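Local coordinates for ATP-dependent DNA helicase PIF1 (Candida albicans, PDB 7OTJ), which couples ATP hydrolysis to 5'-3' unwinding of duplex DNA and probably resolves G-quadruplexes, helping to keep nuclear and mitochondrial genomes stable, at residues I2-N6 with E7-V11; K31-L34 with L35-I38. One frame throughout, in Å; residues are numbered along the deposited sequence.

Contact 1. Residues I2-N6 with E7-V11; sequences IILSN and EQEYV. With ADP (adenosine-5'-diphosphate), chain E.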
loop_
_atom_site.group_PDB
_atom_site.type_symbol
_atom_site.label_atom_id
_atom_site.label_comp_id
_atom_site.label_asym_id
_atom_site.label_seq_id
_atom_site.Cartn_x
_atom_site.Cartn_y
_atom_site.Cartn_z
ATOM N N ILE A 2 -2.719 20.344 -8.912
ATOM C CA ILE A 2 -1.838 20.788 -7.837
ATOM C C ILE A 2 -0.625 21.473 -8.456
ATOM O O ILE A 2 -0.000 20.928 -9.374
ATOM C CB ILE A 2 -1.408 19.606 -6.946
ATOM C CG1 ILE A 2 -2.512 19.209 -5.959
ATOM C CG2 ILE A 2 -0.132 19.921 -6.193
ATOM C CD1 ILE A 2 -2.140 17.998 -5.111
ATOM N N ILE A 3 -0.320 22.680 -7.987
ATOM C CA ILE A 3 0.940 23.343 -8.309
ATOM C C ILE A 3 2.022 22.845 -7.359
ATOM O O ILE A 3 1.844 22.865 -6.136
ATOM C CB ILE A 3 0.790 24.870 -8.223
ATOM C CG1 ILE A 3 -0.232 25.371 -9.249
ATOM C CG2 ILE A 3 2.141 25.553 -8.401
ATOM C CD1 ILE A 3 0.089 24.980 -10.678
ATOM N N LEU A 4 3.152 22.414 -7.910
ATOM C CA LEU A 4 4.252 21.957 -7.068
ATOM C C LEU A 4 4.926 23.140 -6.382
ATOM O O LEU A 4 5.154 24.185 -6.997
ATOM C CB LEU A 4 5.270 21.167 -7.892
ATOM C CG LEU A 4 4.793 19.798 -8.383
ATOM C CD1 LEU A 4 5.882 19.086 -9.172
ATOM C CD2 LEU A 4 4.339 18.946 -7.212
ATOM N N SER A 5 5.201 22.991 -5.088
ATOM C CA SER A 5 5.975 23.988 -4.365
ATOM C C SER A 5 7.390 24.086 -4.933
ATOM O O SER A 5 7.844 23.240 -5.708
ATOM C CB SER A 5 6.041 23.638 -2.882
ATOM O OG SER A 5 6.785 22.447 -2.698
ATOM N N ASN A 6 8.109 25.126 -4.499
ATOM C CA ASN A 6 9.503 25.275 -4.903
ATOM C C ASN A 6 10.374 24.172 -4.316
ATOM O O ASN A 6 11.387 23.799 -4.917
ATOM C CB ASN A 6 10.037 26.643 -4.487
ATOM C CG ASN A 6 9.282 27.784 -5.139
ATOM O OD1 ASN A 6 8.737 27.639 -6.233
ATOM N ND2 ASN A 6 9.247 28.930 -4.468
ATOM N N GLU A 7 10.003 23.640 -3.150
ATOM C CA GLU A 7 10.707 22.474 -2.630
ATOM C C GLU A 7 10.422 21.242 -3.478
ATOM O O GLU A 7 11.340 20.481 -3.805
ATOM C CB GLU A 7 10.318 22.222 -1.175
ATOM C CG GLU A 7 10.931 23.194 -0.189
ATOM C CD GLU A 7 10.669 22.792 1.250
ATOM O OE1 GLU A 7 9.585 22.230 1.528
ATOM O OE2 GLU A 7 11.550 23.033 2.103
ATOM N N GLN A 8 9.153 21.023 -3.835
ATOM C CA GLN A 8 8.807 19.887 -4.684
ATOM C C GLN A 8 9.459 20.003 -6.053
ATOM O O GLN A 8 9.945 19.008 -6.602
ATOM C CB GLN A 8 7.291 19.770 -4.819
ATOM C CG GLN A 8 6.592 19.220 -3.575
ATOM C CD GLN A 8 5.078 19.277 -3.688
ATOM O OE1 GLN A 8 4.515 20.260 -4.173
ATOM N NE2 GLN A 8 4.413 18.219 -3.242
ATOM N N GLU A 9 9.475 21.211 -6.625
ATOM C CA GLU A 9 10.132 21.404 -7.914
ATOM C C GLU A 9 11.628 21.125 -7.822
ATOM O O GLU A 9 12.221 20.569 -8.755
ATOM C CB GLU A 9 9.891 22.827 -8.424
ATOM C CG GLU A 9 8.473 23.105 -8.921
ATOM C CD GLU A 9 8.183 22.453 -10.260
ATOM O OE1 GLU A 9 9.146 22.065 -10.957
ATOM O OE2 GLU A 9 6.991 22.328 -10.618
ATOM N N TYR A 10 12.258 21.504 -6.706
ATOM C CA TYR A 10 13.698 21.295 -6.572
ATOM C C TYR A 10 14.045 19.811 -6.547
ATOM O O TYR A 10 15.026 19.389 -7.170
ATOM C CB TYR A 10 14.215 21.992 -5.314
ATOM C CG TYR A 10 15.682 21.755 -5.043
ATOM C CD1 TYR A 10 16.661 22.498 -5.696
ATOM C CD2 TYR A 10 16.091 20.791 -4.131
ATOM C CE1 TYR A 10 18.000 22.284 -5.448
ATOM C CE2 TYR A 10 17.429 20.570 -3.880
ATOM C CZ TYR A 10 18.380 21.317 -4.541
ATOM O OH TYR A 10 19.715 21.096 -4.288
ATOM N N VAL A 11 13.249 19.008 -5.838
ATOM C CA VAL A 11 13.437 17.558 -5.836
ATOM C C VAL A 11 13.267 17.005 -7.244
ATOM O O VAL A 11 14.101 16.235 -7.734
ATOM C CB VAL A 11 12.457 16.893 -4.851
ATOM C CG1 VAL A 11 12.661 15.379 -4.812
ATOM C CG2 VAL A 11 12.585 17.507 -3.465
HETATM P PB ADP E . 2.966 12.203 1.520
HETATM O O1B ADP E . 4.243 12.929 1.898
HETATM O O2B ADP E . 3.115 11.158 0.436
HETATM O O3B ADP E . 2.136 11.766 2.699
HETATM P PA ADP E . 0.846 13.031 -0.198
HETATM O O1A ADP E . 1.454 13.073 -1.577
HETATM O O2A ADP E . 0.011 11.850 0.225
HETATM O O3A ADP E . 2.030 13.337 0.857
HETATM O "O5'" ADP E . -0.048 14.347 0.021
HETATM C "C5'" ADP E . -1.081 14.353 0.999
HETATM C "C4'" ADP E . -2.104 15.403 0.612
HETATM O "O4'" ADP E . -1.445 16.646 0.372
HETATM C "C3'" ADP E . -2.804 15.005 -0.675
HETATM O "O3'" ADP E . -4.213 14.990 -0.443
HETATM C "C2'" ADP E . -2.470 16.087 -1.681
HETATM O "O2'" ADP E . -3.634 16.471 -2.418
HETATM C "C1'" ADP E . -1.943 17.232 -0.831
HETATM N N9 ADP E . -0.835 17.924 -1.521
HETATM C C8 ADP E . 0.357 17.381 -1.825
HETATM N N7 ADP E . 1.153 18.283 -2.451
HETATM C C5 ADP E . 0.461 19.429 -2.558
HETATM C C6 ADP E . 0.707 20.782 -3.112
HETATM N N6 ADP E . 1.888 21.091 -3.702
HETATM N N1 ADP E . -0.289 21.692 -3.016
HETATM C C2 ADP E . -1.467 21.394 -2.434
HETATM N N3 ADP E . -1.755 20.192 -1.909
HETATM C C4 ADP E . -0.852 19.187 -1.942
#
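Gln8 OE1 is gripped from two directions, by the chain just ahead of its helix and by the adenine base of ADP. Ser5 N donates to it over 3.0 Å in a nearly straight bond (160° at the hydrogen), arriving in the plane of the amide on a lone pair. ADP N6 gives the same oxygen a shorter bond of 2.8 Å. The other half of the amide turns to the imidazole side of the base, where Gln8 NE2 makes a weak bond to ADP N7, and NE2 also donates to Gly30 O in the phosphate-binding loop. With both ends occupied, the amide is held against rotation and reads the N6/N7 edge of adenine, probably as the Q-motif glutamine does in related helicases. ADP N6 also makes a weak bond to Ile3 O, while Ile2 CG2 sits over one face of the adenine, 3.3 Å from ADP C6. Ser5 is the N-cap of helix 6-16, and with Gln8 it forms a capping box: Gln8 N donates to Ser5 OG at 3.0 Å, the return bond being Ser5 N to Gln8 OE1. The hydroxyl can meet Gln8 N because chi1 of 66° sets OG between the backbone N and the carbonyl carbon. The first helical turn follows, with Glu9 N to Ser5 O at 2.8 Å and Tyr10 N to Asn6 O. Leu4 crosses the Gln8 side chain at about a right angle, its CD2 3.3 Å from Gln8 OE1, and its CB lies 3.4 Å from Glu9 OE2. Glu7 OE1 accepts from Lys187 N.

Contact 2. Residues K31-L34 with L35-I38; sequences KSVL and LRSI. With MG (magnesium ion), chain G; ADP (adenosine-5'-diphosphate), chain E.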
loop_
_atom_site.group_PDB
_atom_site.type_symbol
_atom_site.label_atom_id
_atom_site.label_comp_id
_atom_site.label_asym_id
_atom_site.label_seq_id
_atom_site.Cartn_x
_atom_site.Cartn_y
_atom_site.Cartn_z
ATOM N N LYS A 31 4.883 14.089 -0.777
ATOM C CA LYS A 31 5.929 13.265 -1.372
ATOM C C LYS A 31 5.385 12.451 -2.540
ATOM O O LYS A 31 5.969 12.448 -3.630
ATOM C CB LYS A 31 6.552 12.356 -0.312
ATOM C CG LYS A 31 7.412 13.087 0.720
ATOM C CD LYS A 31 8.117 12.111 1.673
ATOM C CE LYS A 31 7.136 11.286 2.506
ATOM N NZ LYS A 31 6.479 12.043 3.617
ATOM N N SER A 32 4.250 11.774 -2.347
ATOM C CA SER A 32 3.716 10.937 -3.419
ATOM C C SER A 32 3.139 11.779 -4.547
ATOM O O SER A 32 3.209 11.387 -5.716
ATOM C CB SER A 32 2.655 9.980 -2.877
ATOM O OG SER A 32 3.215 9.093 -1.934
ATOM N N VAL A 33 2.539 12.922 -4.218
ATOM C CA VAL A 33 2.053 13.820 -5.261
ATOM C C VAL A 33 3.202 14.254 -6.158
ATOM O O VAL A 33 3.088 14.252 -7.388
ATOM C CB VAL A 33 1.334 15.028 -4.632
ATOM C CG1 VAL A 33 1.037 16.082 -5.674
ATOM C CG2 VAL A 33 0.056 14.563 -3.966
ATOM N N LEU A 34 4.329 14.631 -5.554
ATOM C CA LEU A 34 5.527 14.922 -6.332
ATOM C C LEU A 34 5.998 13.693 -7.103
ATOM O O LEU A 34 6.362 13.787 -8.283
ATOM C CB LEU A 34 6.628 15.430 -5.404
ATOM C CG LEU A 34 8.046 15.459 -5.971
ATOM C CD1 LEU A 34 8.138 16.363 -7.200
ATOM C CD2 LEU A 34 9.001 15.906 -4.883
ATOM N N LEU A 35 5.953 12.527 -6.460
ATOM C CA LEU A 35 6.401 11.292 -7.092
ATOM C C LEU A 35 5.644 11.026 -8.387
ATOM O O LEU A 35 6.239 10.610 -9.389
ATOM C CB LEU A 35 6.238 10.130 -6.115
ATOM C CG LEU A 35 7.148 8.931 -6.359
ATOM C CD1 LEU A 35 8.559 9.410 -6.689
ATOM C CD2 LEU A 35 7.141 8.018 -5.136
ATOM N N ARG A 36 4.332 11.280 -8.399
ATOM C CA ARG A 36 3.567 11.079 -9.624
ATOM C C ARG A 36 4.017 12.029 -10.723
ATOM O O ARG A 36 3.992 11.664 -11.904
ATOM C CB ARG A 36 2.075 11.264 -9.363
ATOM C CG ARG A 36 1.481 10.297 -8.365
ATOM C CD ARG A 36 -0.027 10.381 -8.403
ATOM N NE ARG A 36 -0.636 9.748 -7.244
ATOM C CZ ARG A 36 -0.916 10.378 -6.111
ATOM N NH1 ARG A 36 -0.650 11.664 -5.952
ATOM N NH2 ARG A 36 -1.478 9.701 -5.114
ATOM N N SER A 37 4.441 13.240 -10.358
ATOM C CA SER A 37 5.004 14.141 -11.355
ATOM C C SER A 37 6.367 13.651 -11.823
ATOM O O SER A 37 6.689 13.742 -13.013
ATOM C CB SER A 37 5.114 15.554 -10.790
ATOM O OG SER A 37 3.834 16.138 -10.659
ATOM N N ILE A 38 7.189 13.159 -10.895
ATOM C CA ILE A 38 8.464 12.550 -11.267
ATOM C C ILE A 38 8.247 11.453 -12.302
ATOM O O ILE A 38 8.963 11.369 -13.306
ATOM C CB ILE A 38 9.184 12.013 -10.018
ATOM C CG1 ILE A 38 9.570 13.165 -9.088
ATOM C CG2 ILE A 38 10.407 11.217 -10.430
ATOM C CD1 ILE A 38 10.124 12.711 -7.756
HETATM MG MG MG G . 3.241 9.068 0.443
HETATM P PB ADP E . 2.966 12.203 1.520
HETATM O O1B ADP E . 4.243 12.929 1.898
HETATM O O2B ADP E . 3.115 11.158 0.436
HETATM O O3B ADP E . 2.136 11.766 2.699
HETATM P PA ADP E . 0.846 13.031 -0.198
HETATM O O1A ADP E . 1.454 13.073 -1.577
HETATM O O2A ADP E . 0.011 11.850 0.225
HETATM O O3A ADP E . 2.030 13.337 0.857
HETATM O "O5'" ADP E . -0.048 14.347 0.021
HETATM C "C5'" ADP E . -1.081 14.353 0.999
HETATM C "C4'" ADP E . -2.104 15.403 0.612
HETATM O "O4'" ADP E . -1.445 16.646 0.372
HETATM C "C3'" ADP E . -2.804 15.005 -0.675
HETATM O "O3'" ADP E . -4.213 14.990 -0.443
HETATM C "C2'" ADP E . -2.470 16.087 -1.681
HETATM O "O2'" ADP E . -3.634 16.471 -2.418
HETATM C "C1'" ADP E . -1.943 17.232 -0.831
HETATM N N9 ADP E . -0.835 17.924 -1.521
HETATM C C8 ADP E . 0.357 17.381 -1.825
HETATM N N7 ADP E . 1.153 18.283 -2.451
HETATM C C5 ADP E . 0.461 19.429 -2.558
HETATM C C6 ADP E . 0.707 20.782 -3.112
HETATM N N6 ADP E . 1.888 21.091 -3.702
HETATM N N1 ADP E . -0.289 21.692 -3.016
HETATM C C2 ADP E . -1.467 21.394 -2.434
HETATM N N3 ADP E . -1.755 20.192 -1.909
HETATM C C4 ADP E . -0.852 19.187 -1.942
HETATM O O HOH W 1 5.247 8.962 0.545
HETATM O O HOH W 2 1.170 9.349 -0.010
HETATM O O HOH W 3 2.663 7.167 0.180
#
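Leu35 N to Lys31 O and Ile38 N to Leu34 O (both 2.8 Å) are among the backbone bonds that join the turns here. The apolar contact is Leu34 CG against Ile38 CD1 at 3.9 Å. Separately, Val33 CG2 makes a van der Waals contact in the plane of the Arg36 guanidinium, at its edge, 3.6 Å from NH1; Ser32 O lies over one face of that group, and Arg36 NH2 bonds to Asn62 O. Toward the phosphates, Val33 N donates to ADP O1A at 2.9 Å, Ser32 N to ADP O2B and Lys31 N to ADP O1B. Lys31 and Ser32 close the Walker A P-loop, and Val33 follows in the first turn of helix 31-45, whose N-terminal end faces the phosphates. Lys31 folds back at chi3 (-63°) and chi4 (-75°), so that CB, CG, CE and NZ lie along ADP O1B, with NZ bonded to it at 3.0 Å; NZ also donates to Gly25 O and to the tetrafluoroaluminate. Metal bonding falls to Ser32 OG, which binds magnesium at 2.4 Å beside ADP O2B and three waters and is also hydrogen-bonded to Asp107. The amides, Lys31 NZ and magnesium together would probably offset much of the phosphate charge, and the lysine's link to tetrafluoroaluminate is consistent with a part in steadying the transferred phosphate.

From the N terminus, contact 1 comes first: the loop at 2-6 turns into helix 6-16. The chain then runs through strand 21-25 and the P-loop into helix 31-45, where contact 2 spans the first two turns. Both are local and lie in series, so neither encloses a long loop and they neither nest nor cross. They meet in space, their centres about 9 Å apart. Leu34 CD2 packs on Val11 CB at 3.6 Å, joining the two helices, while Ile2 and Leu4 of the loop lie against Val33 and Ser37. ADP bridges them, with its base at 2-11 and its phosphates at 31-34, all within the PIF1-like helicase region.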